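Local coordinates for protein tyrosine--tRNA ligase, mitochondrial (Coccidioides posadasii, PDB 5IJX) that probably attaches tyrosine to its cognate mitochondrial tRNA at the expense of ATP, as a class I aminoacyl-tRNA synthetase, at residues Val101-Gly106 with Trp226-Arg231. Numbering follows the deposited sequence.
Sequences VFLIGG and WYLFQR
L228 reaches from its helix to strand 99-104 chiefly with its methyl CD1, which meets two aliphatic side chains of the strand at once. V101 offers CG1, 4.4 Å from L228 CD1, and L103 offers CD2, also 4.4 Å from L228 CD1; the other methyl of L228, CD2, comes nearly as close to V101 CG1. V101 and L103 are alternate residues of the strand, so both project from the face of the sheet turned to the helix, and the leucine tip is shared between them. The extended outer torsion of L228 (chi2 173°) carries CD1 straight out toward the strand, bridging a backbone gap of 8.9 Å between V101 CA and L228 CA. No hydrogen bond crosses the contact; it is a small, buried, purely apolar touch.

Beside L228, Y227 and R231 engage each other within segment 226-231. CD2 of L228 lies in plane at the edge of the Y227 ring. Over one face of that ring sits the guanidinium of R231, the two groups face to face, with NH1 3.3 Å above the ring centre. The same NH1 donates to Y227 O at 2.9 Å, bent to 143° at the hydrogen, and the acceptor lies close to the guanidinium plane. Ring and carbonyl of one tyrosine thus hold the arginine head.

L103 also belongs to the tyrosine pocket and touches the bound amino acid with the same side chain that meets L228. Y69 of the parallel neighbour strand 67-72 touches V101, L103 and L228 alike. Strand 99-104 runs between 67-72 and 164-168 in the parallel part of the Rossmann-type catalytic core; L228 is the residue of segment 226-231 that meets this strand, while W226 and F229 turn to helix 243-259.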
loop_
_atom_site.group_PDB
_atom_site.type_symbol
_atom_site.label_atom_id
_atom_site.label_comp_id
_atom_site.label_asym_id
_atom_site.label_seq_id
_atom_site.Cartn_x
_atom_site.Cartn_y
_atom_site.Cartn_z
ATOM N N VAL A 101 1.332 -21.094 -15.233
ATOM C CA VAL A 101 2.208 -20.040 -14.736
ATOM C C VAL A 101 2.715 -20.454 -13.363
ATOM O O VAL A 101 1.930 -20.569 -12.414
ATOM C CB VAL A 101 1.485 -18.686 -14.661
ATOM C CG1 VAL A 101 2.344 -17.656 -13.942
ATOM C CG2 VAL A 101 1.128 -18.196 -16.055
ATOM N N PHE A 102 4.021 -20.670 -13.256
ATOM C CA PHE A 102 4.669 -20.881 -11.969
ATOM C C PHE A 102 5.166 -19.533 -11.462
ATOM O O PHE A 102 5.932 -18.856 -12.152
ATOM C CB PHE A 102 5.831 -21.866 -12.097
ATOM C CG PHE A 102 5.443 -23.202 -12.669
ATOM C CD1 PHE A 102 5.260 -24.298 -11.843
ATOM C CD2 PHE A 102 5.273 -23.363 -14.034
ATOM C CE1 PHE A 102 4.910 -25.529 -12.369
ATOM C CE2 PHE A 102 4.923 -24.590 -14.562
ATOM C CZ PHE A 102 4.741 -25.674 -13.730
ATOM N N LEU A 103 4.735 -19.143 -10.265
ATOM C CA LEU A 103 5.054 -17.833 -9.709
ATOM C C LEU A 103 5.902 -17.983 -8.454
ATOM O O LEU A 103 5.547 -18.739 -7.543
ATOM C CB LEU A 103 3.781 -17.045 -9.387
ATOM C CG LEU A 103 3.997 -15.674 -8.740
ATOM C CD1 LEU A 103 4.899 -14.803 -9.602
ATOM C CD2 LEU A 103 2.670 -14.980 -8.500
ATOM N N ILE A 104 7.016 -17.258 -8.413
ATOM C CA ILE A 104 7.870 -17.161 -7.236
ATOM C C ILE A 104 7.508 -15.883 -6.491
ATOM O O ILE A 104 7.381 -14.815 -7.104
ATOM C CB ILE A 104 9.357 -17.165 -7.629
ATOM C CG1 ILE A 104 9.740 -18.502 -8.271
ATOM C CG2 ILE A 104 10.237 -16.888 -6.418
ATOM N N GLY A 105 7.351 -15.984 -5.174
ATOM C CA GLY A 105 6.967 -14.839 -4.371
ATOM C C GLY A 105 8.148 -14.007 -3.918
ATOM O O GLY A 105 8.457 -13.953 -2.724
ATOM N N GLY A 106 8.810 -13.340 -4.866
ATOM C CA GLY A 106 10.001 -12.578 -4.526
ATOM C C GLY A 106 9.743 -11.511 -3.479
ATOM O O GLY A 106 10.527 -11.347 -2.540
ATOM N N TRP A 226 -4.814 -10.500 -9.587
ATOM C CA TRP A 226 -5.423 -9.547 -10.509
ATOM C C TRP A 226 -4.502 -9.265 -11.689
ATOM O O TRP A 226 -4.939 -9.255 -12.849
ATOM C CB TRP A 226 -5.762 -8.267 -9.744
ATOM C CG TRP A 226 -6.116 -7.074 -10.574
ATOM C CD1 TRP A 226 -5.453 -5.882 -10.612
ATOM C CD2 TRP A 226 -7.228 -6.943 -11.465
ATOM N NE1 TRP A 226 -6.081 -5.018 -11.475
ATOM C CE2 TRP A 226 -7.172 -5.645 -12.014
ATOM C CE3 TRP A 226 -8.262 -7.798 -11.857
ATOM C CZ2 TRP A 226 -8.111 -5.184 -12.934
ATOM C CZ3 TRP A 226 -9.191 -7.338 -12.771
ATOM C CH2 TRP A 226 -9.111 -6.042 -13.298
ATOM N N TYR A 227 -3.216 -9.061 -11.406
ATOM C CA TYR A 227 -2.231 -8.829 -12.456
ATOM C C TYR A 227 -2.247 -9.959 -13.474
ATOM O O TYR A 227 -2.301 -9.719 -14.686
ATOM C CB TYR A 227 -0.846 -8.678 -11.826
ATOM C CG TYR A 227 0.280 -8.479 -12.815
ATOM C CD1 TYR A 227 0.728 -7.205 -13.141
ATOM C CD2 TYR A 227 0.907 -9.566 -13.414
ATOM C CE1 TYR A 227 1.763 -7.019 -14.042
ATOM C CE2 TYR A 227 1.937 -9.389 -14.318
ATOM C CZ TYR A 227 2.365 -8.116 -14.627
ATOM O OH TYR A 227 3.394 -7.945 -15.526
ATOM N N LEU A 228 -2.204 -11.208 -13.000
ATOM C CA LEU A 228 -2.265 -12.342 -13.916
ATOM C C LEU A 228 -3.648 -12.503 -14.533
ATOM O O LEU A 228 -3.769 -13.062 -15.628
ATOM C CB LEU A 228 -1.864 -13.622 -13.185
ATOM C CG LEU A 228 -0.439 -13.614 -12.634
ATOM C CD1 LEU A 228 -0.187 -14.850 -11.784
ATOM C CD2 LEU A 228 0.571 -13.526 -13.770
ATOM N N PHE A 229 -4.686 -12.014 -13.856
ATOM C CA PHE A 229 -6.042 -12.084 -14.387
ATOM C C PHE A 229 -6.172 -11.242 -15.644
ATOM O O PHE A 229 -6.757 -11.686 -16.638
ATOM C CB PHE A 229 -7.037 -11.629 -13.319
ATOM C CG PHE A 229 -8.480 -11.707 -13.747
ATOM C CD1 PHE A 229 -9.200 -12.880 -13.593
ATOM C CD2 PHE A 229 -9.122 -10.601 -14.282
ATOM C CE1 PHE A 229 -10.529 -12.952 -13.978
ATOM C CE2 PHE A 229 -10.449 -10.666 -14.666
ATOM C CZ PHE A 229 -11.153 -11.843 -14.513
ATOM N N GLN A 230 -5.616 -10.030 -15.627
ATOM C CA GLN A 230 -5.611 -9.219 -16.837
ATOM C C GLN A 230 -4.870 -9.900 -17.980
ATOM O O GLN A 230 -5.040 -9.501 -19.138
ATOM C CB GLN A 230 -4.987 -7.858 -16.547
ATOM C CG GLN A 230 -5.706 -7.082 -15.465
ATOM C CD GLN A 230 -5.012 -5.786 -15.125
ATOM O OE1 GLN A 230 -4.830 -5.456 -13.954
ATOM N NE2 GLN A 230 -4.617 -5.039 -16.149
ATOM N N ARG A 231 -4.063 -10.917 -17.688
ATOM C CA ARG A 231 -3.237 -11.590 -18.685
ATOM C C ARG A 231 -3.671 -13.041 -18.890
ATOM O O ARG A 231 -2.844 -13.943 -19.041
ATOM C CB ARG A 231 -1.765 -11.505 -18.291
ATOM C CG ARG A 231 -1.262 -10.069 -18.264
ATOM C CD ARG A 231 0.075 -9.919 -17.566
ATOM N NE ARG A 231 0.574 -8.549 -17.682
ATOM C CZ ARG A 231 0.098 -7.515 -16.993
ATOM N NH1 ARG A 231 -0.895 -7.680 -16.130
ATOM N NH2 ARG A 231 0.616 -6.308 -17.170
#